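Side-chain contacts in yuaD protein (Bacillus subtilis, PDB 1ORU), which is of unknown function but belongs to the MOSC family, and may bind molybdenum and take part in metal-sulfur cluster biosynthesis: residues G14-D19 with I89-L94; K21-K26 with C132-E137; G51-M56 with N65-S70. All blocks are in the same frame, centred on the assembly; numbering follows the deposited sequence. Where two conformers were deposited one is given.

Contact 1 is the buried one: it packs the strand 5-17 against the loop that leads into strand 98-101, through a tyrosine ring, a proline and a water bridge. Contact 2, partly buried and next to it, joins the loop following that same strand to helix 133-142 and is almost wholly apolar. Segments 14-19 and 21-26 touch, Ile17 and Lys26 being paired through their backbones. Contact 3, also partly buried, lies beside the second subunit and a sulfate ion, and is dominated by charge: two arginines lie flat on each other. It meets contact 2 where Arg53 touches Cys132, whereas contacts 1 and 3 do not touch but reach the same mixed sheet.

Contact 1 (G14-D19 with I89-L94); sequences GLYIAD and ILPEWL
Tyr16 and Glu92 are brought together by two torsions: CG of Tyr16 lies anti to its carbonyl carbon (chi1 -40°), which sends the ring from strand 5-17 to the loop 89-94, and a bend at chi2 of Glu92 (99°) turns that chain so that it crosses the ring. CG of Glu92 reaches Tyr16 CD1 at 3.6 Å, and its carboxylate carbon CD stands 3.5 Å from Tyr16 CE1. Ring and carboxylate planes are inclined by 41°, and the acid approaches obliquely. Pro91 meets the ring at CE2, CZ and the hydroxyl: its CB lies 3.9 Å from Tyr16 CE2, and its CG 3.7 Å from Tyr16 OH. The hydroxyl is also tucked beside Gly14, whose CA is 3.8 Å from Tyr16 OH; having no side chain, this residue does not obstruct it.

The polar ends meet through water 1. It sits 2.7 Å from Tyr16 OH and donates to Glu92 OE1 at 2.8 Å, joining phenol and carboxylate, which do not bond directly. A leucine in place of Tyr16 would probably lose the Glu92 bridge by removing the hydroxyl, leave the water short of one partner and open a gap against Pro91.

Residues 90-94 form tight turns, with Trp93 N bonded to Leu90 O and Leu94 N to Pro91 O. Beyond them, Trp93 stacks on Tyr142 and Leu94 rests on Pro135 of helix 133-142. Strand 98-101 is adjacent, its Ala99 touching both Tyr16 and Pro91, while the backbones of Tyr16 and Asn97 are hydrogen-bonded and Gln27 of strand 26-28 lies against the Tyr16 side chain.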
# COMPACT_ATOMS: atom_id res chain seq x y z
N GLY A 14 20.15 9.96 7.92
CA GLY A 14 20.42 10.78 6.75
C GLY A 14 19.22 10.96 5.84
O GLY A 14 18.35 10.10 5.77
N LEU A 15 19.19 12.10 5.15
CA LEU A 15 18.13 12.43 4.20
C LEU A 15 18.83 12.73 2.88
O LEU A 15 19.91 13.35 2.87
CB LEU A 15 17.35 13.66 4.68
CG LEU A 15 16.72 13.56 6.07
CD1 LEU A 15 16.04 14.88 6.40
CD2 LEU A 15 15.71 12.40 6.11
N TYR A 16 18.24 12.31 1.77
CA TYR A 16 18.86 12.52 0.46
C TYR A 16 17.83 12.76 -0.64
O TYR A 16 16.70 12.29 -0.56
CB TYR A 16 19.68 11.28 0.08
CG TYR A 16 20.46 10.65 1.21
CD1 TYR A 16 21.82 10.90 1.37
CD2 TYR A 16 19.84 9.79 2.12
CE1 TYR A 16 22.54 10.30 2.40
CE2 TYR A 16 20.54 9.19 3.15
CZ TYR A 16 21.89 9.44 3.28
OH TYR A 16 22.60 8.84 4.30
N ILE A 17 18.25 13.48 -1.68
CA ILE A 17 17.35 13.76 -2.79
C ILE A 17 18.01 13.47 -4.13
O ILE A 17 19.23 13.60 -4.27
CB ILE A 17 16.90 15.23 -2.78
CG1 ILE A 17 15.77 15.44 -3.79
CG2 ILE A 17 18.08 16.14 -3.13
CD1 ILE A 17 15.19 16.85 -3.78
N ALA A 18 17.20 13.06 -5.10
CA ALA A 18 17.68 12.79 -6.46
C ALA A 18 17.17 13.99 -7.25
O ALA A 18 16.06 13.97 -7.77
CB ALA A 18 17.07 11.50 -6.99
N ASP A 19 17.98 15.04 -7.32
CA ASP A 19 17.58 16.27 -8.01
C ASP A 19 17.86 16.30 -9.51
O ASP A 19 17.55 17.29 -10.18
CB ASP A 19 18.21 17.49 -7.33
CG ASP A 19 19.73 17.46 -7.37
OD1 ASP A 19 20.33 16.45 -6.95
OD2 ASP A 19 20.32 18.47 -7.81
N ILE A 89 28.69 0.39 2.13
CA ILE A 89 27.62 0.59 1.17
C ILE A 89 26.90 1.86 1.60
O ILE A 89 26.28 1.89 2.66
CB ILE A 89 26.61 -0.59 1.18
CG1 ILE A 89 27.27 -1.86 0.67
CG2 ILE A 89 25.39 -0.24 0.34
CD1 ILE A 89 27.69 -1.79 -0.79
N LEU A 90 26.98 2.91 0.79
CA LEU A 90 26.34 4.18 1.13
C LEU A 90 24.89 4.25 0.65
O LEU A 90 24.58 3.82 -0.45
CB LEU A 90 27.12 5.35 0.53
CG LEU A 90 28.59 5.46 0.96
CD1 LEU A 90 29.21 6.69 0.32
CD2 LEU A 90 28.68 5.54 2.47
N PRO A 91 23.99 4.79 1.49
CA PRO A 91 22.58 4.89 1.10
C PRO A 91 22.41 5.59 -0.25
O PRO A 91 21.51 5.25 -1.02
CB PRO A 91 21.97 5.69 2.26
CG PRO A 91 22.77 5.22 3.44
CD PRO A 91 24.19 5.24 2.88
N GLU A 92 23.27 6.57 -0.52
CA GLU A 92 23.22 7.33 -1.77
C GLU A 92 23.32 6.43 -3.00
O GLU A 92 22.62 6.63 -4.00
CB GLU A 92 24.35 8.36 -1.83
CG GLU A 92 24.27 9.44 -0.76
CD GLU A 92 25.17 9.17 0.43
OE1 GLU A 92 25.14 8.04 0.96
OE2 GLU A 92 25.90 10.10 0.84
N TRP A 93 24.20 5.44 -2.92
CA TRP A 93 24.41 4.52 -4.03
C TRP A 93 23.15 3.71 -4.33
O TRP A 93 22.95 3.26 -5.46
CB TRP A 93 25.55 3.56 -3.71
CG TRP A 93 26.85 4.23 -3.38
CD1 TRP A 93 27.18 5.54 -3.59
CD2 TRP A 93 28.00 3.61 -2.80
NE1 TRP A 93 28.47 5.77 -3.17
CE2 TRP A 93 29.00 4.60 -2.69
CE3 TRP A 93 28.29 2.31 -2.36
CZ2 TRP A 93 30.26 4.34 -2.15
CZ3 TRP A 93 29.54 2.04 -1.84
CH2 TRP A 93 30.52 3.06 -1.74
N LEU A 94 22.33 3.51 -3.31
CA LEU A 94 21.10 2.74 -3.47
C LEU A 94 19.91 3.65 -3.79
O LEU A 94 18.78 3.19 -3.89
CB LEU A 94 20.81 1.94 -2.20
CG LEU A 94 21.92 0.99 -1.73
CD1 LEU A 94 21.51 0.31 -0.43
CD2 LEU A 94 22.21 -0.04 -2.79
O HOH W 1 25.27 8.64 3.69

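Contact 2 (K21-K26 with C132-E137); sequences KSFVTK and CIQPGE
The first turn of helix 133-142 receives the ring of Phe23 from the loop 21-26, just after Cys132, probably the cysteine on which MOSC domains are thought to carry sulfur. Phe23 CE2 approaches Gln134 CB at 3.5 Å, and the ring's far corner, CZ, comes within 3.7 Å of Pro135 N and 4.1 Å of Pro135 CG. The backbone O of Gln134 lies in the ring plane at its edge. These are van der Waals contacts, and of the Gln134 side chain only CB takes part; the rest leads away from the ring. Pro135 has no N-H to give, which costs nothing in a helix's opening turn, where no earlier carbonyl awaits a bond.

Phe23 holds CG between its backbone N and carbonyl carbon (chi1 71°), the crowded position, and thereby directs the ring at the helix. Around it, Ser22 OG accepts from Val24 N at 3.1 Å, an ST turn spanning Phe23 that braces the loop.

Val138, one turn farther along the helix, touches both Phe23 and Val24. Pro135 also packs on Phe153 of helix 149-156, while Thr25 leads the loop into strand 26-28.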
# COMPACT_ATOMS: atom_id res chain seq x y z
N LYS A 21 18.57 13.42 -13.17
CA LYS A 21 18.12 12.17 -13.76
C LYS A 21 18.80 10.96 -13.11
O LYS A 21 18.32 9.84 -13.23
CB LYS A 21 18.39 12.16 -15.26
CG LYS A 21 17.55 13.14 -16.07
CD LYS A 21 17.77 14.59 -15.66
CE LYS A 21 19.21 15.03 -15.85
NZ LYS A 21 19.42 16.45 -15.46
N SER A 22 19.92 11.20 -12.42
CA SER A 22 20.65 10.12 -11.76
C SER A 22 19.89 9.63 -10.53
O SER A 22 19.30 10.44 -9.82
CB SER A 22 22.02 10.62 -11.31
OG SER A 22 22.65 9.68 -10.46
N PHE A 23 19.89 8.33 -10.28
CA PHE A 23 19.18 7.84 -9.11
C PHE A 23 20.05 7.86 -7.86
O PHE A 23 19.57 7.60 -6.76
CB PHE A 23 18.59 6.44 -9.35
CG PHE A 23 19.60 5.33 -9.43
CD1 PHE A 23 20.33 4.94 -8.31
CD2 PHE A 23 19.79 4.64 -10.63
CE1 PHE A 23 21.23 3.88 -8.38
CE2 PHE A 23 20.68 3.57 -10.70
CZ PHE A 23 21.40 3.19 -9.58
N VAL A 24 21.34 8.17 -8.03
CA VAL A 24 22.23 8.27 -6.89
C VAL A 24 21.88 9.60 -6.24
O VAL A 24 22.01 10.66 -6.86
CB VAL A 24 23.71 8.23 -7.32
CG1 VAL A 24 24.61 8.55 -6.14
CG2 VAL A 24 24.04 6.85 -7.86
N THR A 25 21.40 9.54 -5.01
CA THR A 25 20.97 10.72 -4.29
C THR A 25 22.09 11.49 -3.60
O THR A 25 23.21 10.99 -3.48
CB THR A 25 19.91 10.32 -3.24
OG1 THR A 25 20.45 9.29 -2.39
CG2 THR A 25 18.68 9.76 -3.94
N LYS A 26 21.79 12.72 -3.19
CA LYS A 26 22.77 13.55 -2.49
C LYS A 26 22.19 14.01 -1.16
O LYS A 26 21.02 14.38 -1.07
CB LYS A 26 23.19 14.76 -3.35
CG LYS A 26 22.08 15.69 -3.76
CD LYS A 26 22.64 16.82 -4.62
CE LYS A 26 23.30 16.28 -5.88
NZ LYS A 26 23.75 17.37 -6.78
N CYS A 132 17.55 -4.53 -7.75
CA CYS A 132 17.77 -4.64 -9.19
C CYS A 132 19.25 -4.46 -9.48
O CYS A 132 20.03 -4.08 -8.61
CB CYS A 132 16.95 -3.58 -9.93
SG CYS A 132 15.16 -3.77 -9.74
N ILE A 133 19.65 -4.73 -10.72
CA ILE A 133 21.05 -4.62 -11.10
C ILE A 133 21.72 -3.24 -11.09
O ILE A 133 22.91 -3.13 -10.79
CB ILE A 133 21.27 -5.26 -12.50
CG1 ILE A 133 22.73 -5.66 -12.68
CG2 ILE A 133 20.84 -4.29 -13.59
CD1 ILE A 133 23.13 -6.88 -11.86
N GLN A 134 20.96 -2.19 -11.40
CA GLN A 134 21.51 -0.83 -11.45
C GLN A 134 22.36 -0.43 -10.24
O GLN A 134 23.53 -0.08 -10.39
CB GLN A 134 20.39 0.19 -11.67
CG GLN A 134 19.62 -0.01 -12.96
CD GLN A 134 20.50 0.06 -14.19
OE1 GLN A 134 21.46 -0.71 -14.34
NE2 GLN A 134 20.19 0.98 -15.09
N PRO A 135 21.79 -0.47 -9.02
CA PRO A 135 22.58 -0.09 -7.85
C PRO A 135 23.81 -0.98 -7.71
O PRO A 135 24.86 -0.54 -7.24
CB PRO A 135 21.60 -0.29 -6.69
CG PRO A 135 20.27 -0.02 -7.33
CD PRO A 135 20.39 -0.77 -8.64
N GLY A 136 23.68 -2.24 -8.14
CA GLY A 136 24.80 -3.16 -8.07
C GLY A 136 25.94 -2.69 -8.95
O GLY A 136 27.11 -2.80 -8.58
N GLU A 137 25.60 -2.15 -10.11
CA GLU A 137 26.60 -1.66 -11.05
C GLU A 137 27.25 -0.39 -10.49
O GLU A 137 28.41 -0.10 -10.78
CB GLU A 137 25.94 -1.40 -12.41
CG GLU A 137 25.28 -2.65 -12.95
CD GLU A 137 24.65 -2.46 -14.31
OE1 GLU A 137 23.77 -1.59 -14.44
OE2 GLU A 137 25.04 -3.19 -15.24

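Contact 3 (G51-M56 with N65-S70); sequences GAREPM and NRRQIS
Arg53 and Arg67 meet by stacking: their guanidinium groups lie flat on each other, centres 3.6 Å apart and planes at 7°. The overlap is offset. Arg53 CD sits 3.2 Å from Arg67 CZ, above the middle of that group, while Arg67 NH2 lies over the rim of the other, 3.0 Å from Arg53 NE. As both nitrogens are donors, no hydrogen bond joins them. Arg53 reaches across as an extended chain from CG to NE; Arg67 turns its head to meet it by a bend at chi3 (57°).

Hydrogen bonds to neighbouring groups and one sulfate probably help to offset the close approach of the two charges. Arg53 NH1 binds Asp130 O, Arg67 NH2 binds Asn129 OD1, and Arg53 NE forms a salt bridge with the sulfate ion. The sulfate probably comes from the crystallisation liquor, yet its place beside the arginines is consistent with an anion pocket. Across the segments Glu54 OE2 lies 4.1 Å from Arg67 CD, and it forms a salt bridge with Lys48 NZ.

Within the segments, polar bonds shape the backbone. Glu54 OE1 accepts from Gly51 N at 2.7 Å, bracing the type I turn Gly51-Glu54. Gln68 NE2 donates to Asn65 O at 3.0 Å, meeting the carbonyl nearly end-on (173°).

Gln68 and Ile69 both face Cys165 in a classic beta bulge, where strand 69-73 joins strand 163-169. Val164 of that strand touches Arg67. The loop 51-56 follows strand 47-49 and, at Pro55, packs on Trp5 of the second subunit.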
# COMPACT_ATOMS: atom_id res chain seq x y z
N GLY A 51 7.42 -0.23 -15.19
CA GLY A 51 8.67 -0.81 -15.63
C GLY A 51 8.78 -2.25 -15.16
O GLY A 51 7.76 -2.92 -14.97
N ALA A 52 10.01 -2.71 -14.97
CA ALA A 52 10.26 -4.07 -14.54
C ALA A 52 9.67 -4.39 -13.16
O ALA A 52 9.38 -5.54 -12.85
CB ALA A 52 11.76 -4.34 -14.53
N ARG A 53 9.48 -3.36 -12.34
CA ARG A 53 8.92 -3.56 -11.00
C ARG A 53 7.42 -3.80 -11.04
O ARG A 53 6.85 -4.37 -10.11
CB ARG A 53 9.24 -2.37 -10.11
CG ARG A 53 10.72 -2.23 -9.79
CD ARG A 53 10.98 -1.00 -8.96
NE ARG A 53 12.40 -0.82 -8.67
CZ ARG A 53 13.11 -1.62 -7.89
NH1 ARG A 53 12.53 -2.67 -7.31
NH2 ARG A 53 14.39 -1.37 -7.67
N GLU A 54 6.77 -3.35 -12.10
CA GLU A 54 5.33 -3.53 -12.26
C GLU A 54 5.11 -4.28 -13.58
O GLU A 54 4.57 -3.72 -14.53
CB GLU A 54 4.61 -2.18 -12.30
CG GLU A 54 4.95 -1.23 -11.15
CD GLU A 54 6.19 -0.39 -11.43
OE1 GLU A 54 6.70 -0.41 -12.57
OE2 GLU A 54 6.65 0.31 -10.50
N PRO A 55 5.53 -5.55 -13.63
CA PRO A 55 5.41 -6.41 -14.82
C PRO A 55 4.01 -6.70 -15.35
O PRO A 55 3.87 -7.15 -16.48
CB PRO A 55 6.15 -7.67 -14.40
CG PRO A 55 5.86 -7.76 -12.95
CD PRO A 55 6.06 -6.32 -12.49
N MSE A 56 2.98 -6.45 -14.55
CA MSE A 56 1.61 -6.70 -15.00
C MSE A 56 1.10 -5.60 -15.92
O MSE A 56 0.00 -5.70 -16.48
CB MSE A 56 0.66 -6.85 -13.80
CG MSE A 56 0.49 -5.62 -12.94
SE MSE A 56 1.98 -5.26 -11.74
CE MSE A 56 1.92 -6.89 -10.72
N ASN A 65 1.91 6.42 -8.64
CA ASN A 65 3.27 6.34 -8.11
C ASN A 65 3.29 5.86 -6.67
O ASN A 65 3.16 6.63 -5.72
CB ASN A 65 3.97 7.70 -8.23
CG ASN A 65 5.37 7.68 -7.66
OD1 ASN A 65 6.01 6.63 -7.57
ND2 ASN A 65 5.87 8.85 -7.29
N ARG A 66 3.47 4.55 -6.52
CA ARG A 66 3.51 3.88 -5.24
C ARG A 66 4.87 3.98 -4.54
O ARG A 66 4.96 3.92 -3.31
CB ARG A 66 3.16 2.41 -5.48
CG ARG A 66 3.15 1.55 -4.26
CD ARG A 66 3.15 0.09 -4.68
NE ARG A 66 2.83 -0.76 -3.54
CZ ARG A 66 3.26 -2.01 -3.41
NH1 ARG A 66 4.04 -2.55 -4.33
NH2 ARG A 66 2.90 -2.72 -2.34
N ARG A 67 5.93 4.13 -5.32
CA ARG A 67 7.28 4.21 -4.79
C ARG A 67 7.74 5.67 -4.68
O ARG A 67 8.65 6.11 -5.39
CB ARG A 67 8.22 3.41 -5.69
CG ARG A 67 7.87 1.92 -5.76
CD ARG A 67 8.54 1.23 -6.95
NE ARG A 67 9.99 1.39 -6.90
CZ ARG A 67 10.81 0.64 -6.19
NH1 ARG A 67 10.34 -0.36 -5.45
NH2 ARG A 67 12.11 0.90 -6.18
N GLN A 68 7.11 6.41 -3.77
CA GLN A 68 7.42 7.83 -3.57
C GLN A 68 8.67 8.10 -2.74
O GLN A 68 9.41 9.03 -3.03
CB GLN A 68 6.23 8.53 -2.93
CG GLN A 68 5.03 8.62 -3.84
CD GLN A 68 3.77 9.08 -3.12
OE1 GLN A 68 3.85 9.76 -2.10
NE2 GLN A 68 2.62 8.71 -3.65
N ILE A 69 8.89 7.30 -1.71
CA ILE A 69 10.04 7.48 -0.82
C ILE A 69 10.75 6.15 -0.60
O ILE A 69 10.10 5.14 -0.33
CB ILE A 69 9.60 8.03 0.56
CG1 ILE A 69 8.85 9.36 0.40
CG2 ILE A 69 10.81 8.22 1.46
CD1 ILE A 69 9.73 10.52 -0.08
N SER A 70 12.07 6.16 -0.72
CA SER A 70 12.85 4.95 -0.53
C SER A 70 13.61 5.04 0.79
O SER A 70 14.26 6.05 1.07
CB SER A 70 13.84 4.79 -1.68
OG SER A 70 14.65 3.65 -1.49